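Local coordinates for Ufm1-specific protease (PDB 5EJJ), which is a thiol protease that cleaves the peptide bond at the C-terminal glycine of the ubiquitin-like modifier Ufm1 and so frees it from target proteins, at residues I404-Y413 and V555-A563. Residues are numbered along the deposited sequence; the frame is centred on the assembly and turned at random.
Sequences IWSWFILNGY and VLPQPPSDA
The end of strand 552-557 and the C-terminal tail after it run past the end of helix 396-409 in this peptidase C78 chain, and Pro557, Pro559 and Pro560 meet Ile404, Trp407, Phe408 and Tyr413. CG2 of Ile404 lies 3.5 Å from CG of Pro557. Phe408 meets the prolines with its ring edge. CE1 of Phe408 is 3.8 Å from CB of Pro557, and CE2 of Phe408 is 3.9 Å from CA of Pro559. CE3 of Trp407 sits over the centre of one face of the Phe408 ring.

Helix 396-409 ends in a Schellman motif. Tyr413 N bonds to Phe408 O (2.9 Å), and Gly412 takes the positive phi of 87°. With CG of Tyr413 anti to the carbonyl carbon (chi1 -77°), the ring meets Pro559 and Pro560. CB of Pro559 stands over one face of the Tyr413 ring, a CH-pi contact 4.2 Å from the centroid, while CG of Pro560 approaches CD2 of Tyr413 at 3.7 Å. With an alanine here the ring is gone, which would probably leave CB of Pro559 without its CH-pi partner and open a gap beside Pro560. No hydrogen bond joins the two segments. Farther back, strand 552-557 pairs with strands 462-467 and 491-494, and Met492 of the latter also touches Ile404.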
loop_
_atom_site.group_PDB
_atom_site.type_symbol
_atom_site.label_atom_id
_atom_site.label_comp_id
_atom_site.label_asym_id
_atom_site.label_seq_id
_atom_site.Cartn_x
_atom_site.Cartn_y
_atom_site.Cartn_z
ATOM N N ILE A 404 15.859 9.353 -1.085
ATOM C CA ILE A 404 16.257 8.065 -0.525
ATOM C C ILE A 404 15.711 7.886 0.887
ATOM O O ILE A 404 15.376 6.776 1.302
ATOM C CB ILE A 404 17.795 7.888 -0.529
ATOM C CG1 ILE A 404 18.317 7.907 -1.961
ATOM C CG2 ILE A 404 18.221 6.580 0.133
ATOM C CD1 ILE A 404 19.798 7.872 -2.034
ATOM N N TRP A 405 15.594 8.980 1.626
ATOM C CA TRP A 405 15.129 8.873 3.003
ATOM C C TRP A 405 13.658 8.531 2.999
ATOM O O TRP A 405 13.230 7.578 3.657
ATOM C CB TRP A 405 15.365 10.163 3.794
ATOM C CG TRP A 405 15.105 10.004 5.274
ATOM C CD1 TRP A 405 13.893 9.908 5.880
ATOM C CD2 TRP A 405 16.083 9.916 6.321
ATOM N NE1 TRP A 405 14.048 9.767 7.235
ATOM C CE2 TRP A 405 15.385 9.768 7.533
ATOM C CE3 TRP A 405 17.479 9.959 6.352
ATOM C CZ2 TRP A 405 16.030 9.659 8.762
ATOM C CZ3 TRP A 405 18.120 9.855 7.579
ATOM C CH2 TRP A 405 17.393 9.712 8.766
ATOM N N SER A 406 12.892 9.305 2.239
ATOM C CA SER A 406 11.455 9.117 2.181
ATOM C C SER A 406 11.111 7.674 1.817
ATOM O O SER A 406 10.135 7.115 2.323
ATOM C CB SER A 406 10.826 10.095 1.196
ATOM O OG SER A 406 10.947 9.629 -0.134
ATOM N N TRP A 407 11.921 7.057 0.966
ATOM C CA TRP A 407 11.676 5.664 0.617
ATOM C C TRP A 407 11.754 4.796 1.856
ATOM O O TRP A 407 10.998 3.846 1.990
ATOM C CB TRP A 407 12.652 5.164 -0.442
ATOM C CG TRP A 407 12.450 3.750 -0.885
ATOM C CD1 TRP A 407 11.903 3.343 -2.054
ATOM C CD2 TRP A 407 12.825 2.553 -0.181
ATOM N NE1 TRP A 407 11.896 1.969 -2.127
ATOM C CE2 TRP A 407 12.455 1.462 -0.985
ATOM C CE3 TRP A 407 13.428 2.296 1.051
ATOM C CZ2 TRP A 407 12.671 0.145 -0.601
ATOM C CZ3 TRP A 407 13.634 0.970 1.431
ATOM C CH2 TRP A 407 13.263 -0.079 0.607
ATOM N N PHE A 408 12.656 5.121 2.774
ATOM C CA PHE A 408 12.801 4.307 3.982
ATOM C C PHE A 408 11.644 4.437 5.002
ATOM O O PHE A 408 11.382 3.498 5.775
ATOM C CB PHE A 408 14.183 4.502 4.628
ATOM C CG PHE A 408 15.265 3.663 3.997
ATOM C CD1 PHE A 408 16.052 4.175 2.973
ATOM C CD2 PHE A 408 15.477 2.350 4.415
ATOM C CE1 PHE A 408 17.034 3.393 2.383
ATOM C CE2 PHE A 408 16.458 1.555 3.826
ATOM C CZ PHE A 408 17.233 2.076 2.807
ATOM N N ILE A 409 10.944 5.569 5.014
ATOM C CA ILE A 409 9.763 5.615 5.857
ATOM C C ILE A 409 8.573 4.982 5.143
ATOM O O ILE A 409 7.944 4.052 5.668
ATOM C CB ILE A 409 9.458 7.010 6.448
ATOM C CG1 ILE A 409 9.464 8.092 5.383
ATOM C CG2 ILE A 409 10.512 7.383 7.494
ATOM C CD1 ILE A 409 9.906 9.460 5.953
ATOM N N LEU A 410 8.319 5.408 3.910
ATOM C CA LEU A 410 7.207 4.862 3.130
ATOM C C LEU A 410 7.276 3.346 2.924
ATOM O O LEU A 410 6.364 2.758 2.335
ATOM C CB LEU A 410 7.093 5.569 1.783
ATOM C CG LEU A 410 6.155 6.776 1.825
ATOM C CD1 LEU A 410 6.417 7.602 3.055
ATOM C CD2 LEU A 410 6.278 7.648 0.594
ATOM N N ASN A 411 8.345 2.714 3.410
ATOM C CA ASN A 411 8.530 1.279 3.238
ATOM C C ASN A 411 8.664 0.532 4.548
ATOM O O ASN A 411 8.865 -0.691 4.558
ATOM C CB ASN A 411 9.686 0.990 2.296
ATOM C CG ASN A 411 9.292 1.182 0.835
ATOM O OD1 ASN A 411 9.015 0.212 0.118
ATOM N ND2 ASN A 411 9.227 2.440 0.396
ATOM N N GLY A 412 8.520 1.282 5.645
ATOM C CA GLY A 412 8.376 0.722 6.983
ATOM C C GLY A 412 9.676 0.428 7.699
ATOM O O GLY A 412 9.753 -0.474 8.545
ATOM N N TYR A 413 10.709 1.201 7.369
ATOM C CA TYR A 413 12.048 0.912 7.868
ATOM C C TYR A 413 12.454 1.879 8.977
ATOM O O TYR A 413 13.230 1.514 9.864
ATOM C CB TYR A 413 13.050 0.859 6.718
ATOM C CG TYR A 413 12.969 -0.430 5.918
ATOM C CD1 TYR A 413 12.587 -0.423 4.577
ATOM C CD2 TYR A 413 13.269 -1.657 6.502
ATOM C CE1 TYR A 413 12.525 -1.600 3.833
ATOM C CE2 TYR A 413 13.207 -2.837 5.774
ATOM C CZ TYR A 413 12.832 -2.805 4.437
ATOM O OH TYR A 413 12.762 -3.974 3.696
ATOM N N VAL A 555 25.634 5.555 -5.154
ATOM C CA VAL A 555 25.335 4.996 -3.835
ATOM C C VAL A 555 24.019 4.212 -3.874
ATOM O O VAL A 555 23.012 4.679 -4.424
ATOM C CB VAL A 555 25.387 6.058 -2.694
ATOM C CG1 VAL A 555 24.746 7.355 -3.120
ATOM C CG2 VAL A 555 24.732 5.531 -1.429
ATOM N N LEU A 556 24.080 3.007 -3.306
ATOM C CA LEU A 556 23.074 1.966 -3.446
ATOM C C LEU A 556 22.607 1.504 -2.076
ATOM O O LEU A 556 23.163 0.540 -1.525
ATOM C CB LEU A 556 23.688 0.767 -4.163
ATOM C CG LEU A 556 23.519 0.688 -5.677
ATOM C CD1 LEU A 556 23.979 1.946 -6.349
ATOM C CD2 LEU A 556 24.265 -0.505 -6.224
ATOM N N PRO A 557 21.581 2.176 -1.520
ATOM C CA PRO A 557 21.149 1.921 -0.140
ATOM C C PRO A 557 20.676 0.494 0.096
ATOM O O PRO A 557 19.952 -0.071 -0.728
ATOM C CB PRO A 557 20.015 2.924 0.049
ATOM C CG PRO A 557 20.328 4.035 -0.933
ATOM C CD PRO A 557 20.854 3.307 -2.121
ATOM N N GLN A 558 21.111 -0.096 1.201
ATOM C CA GLN A 558 20.711 -1.463 1.529
ATOM C C GLN A 558 19.731 -1.437 2.692
ATOM O O GLN A 558 20.012 -0.859 3.745
ATOM C CB GLN A 558 21.919 -2.333 1.910
ATOM C CG GLN A 558 23.138 -2.214 1.000
ATOM C CD GLN A 558 22.960 -2.919 -0.334
ATOM O OE1 GLN A 558 23.042 -4.148 -0.420
ATOM N NE2 GLN A 558 22.727 -2.141 -1.385
ATOM N N PRO A 559 18.571 -2.071 2.516
ATOM C CA PRO A 559 17.584 -2.123 3.596
ATOM C C PRO A 559 17.947 -3.242 4.559
ATOM O O PRO A 559 18.508 -4.262 4.124
ATOM C CB PRO A 559 16.281 -2.470 2.862
ATOM C CG PRO A 559 16.617 -2.434 1.381
ATOM C CD PRO A 559 18.075 -2.723 1.297
ATOM N N PRO A 560 17.633 -3.062 5.853
ATOM C CA PRO A 560 17.948 -4.057 6.891
ATOM C C PRO A 560 17.210 -5.362 6.644
ATOM O O PRO A 560 16.490 -5.446 5.648
ATOM C CB PRO A 560 17.508 -3.389 8.194
ATOM C CG PRO A 560 16.723 -2.178 7.784
ATOM C CD PRO A 560 17.122 -1.800 6.408
ATOM N N SER A 561 17.379 -6.359 7.511
ATOM C CA SER A 561 16.886 -7.702 7.191
ATOM C C SER A 561 15.704 -8.227 8.008
ATOM O O SER A 561 15.186 -9.307 7.704
ATOM C CB SER A 561 18.025 -8.718 7.204
ATOM O OG SER A 561 18.815 -8.589 6.039
ATOM N N ASP A 562 15.275 -7.478 9.023
ATOM C CA ASP A 562 14.063 -7.844 9.764
ATOM C C ASP A 562 13.073 -6.687 9.925
ATOM O O ASP A 562 13.417 -5.662 10.513
ATOM C CB ASP A 562 14.420 -8.397 11.151
ATOM C CG ASP A 562 14.605 -9.918 11.162
ATOM O OD1 ASP A 562 15.133 -10.485 10.172
ATOM O OD2 ASP A 562 14.221 -10.544 12.176
ATOM N N ALA A 563 11.853 -6.852 9.407
ATOM C CA ALA A 563 10.731 -5.985 9.819
ATOM C C ALA A 563 9.317 -6.591 9.683
ATOM O O ALA A 563 8.432 -6.305 10.510
ATOM C CB ALA A 563 10.816 -4.610 9.158
#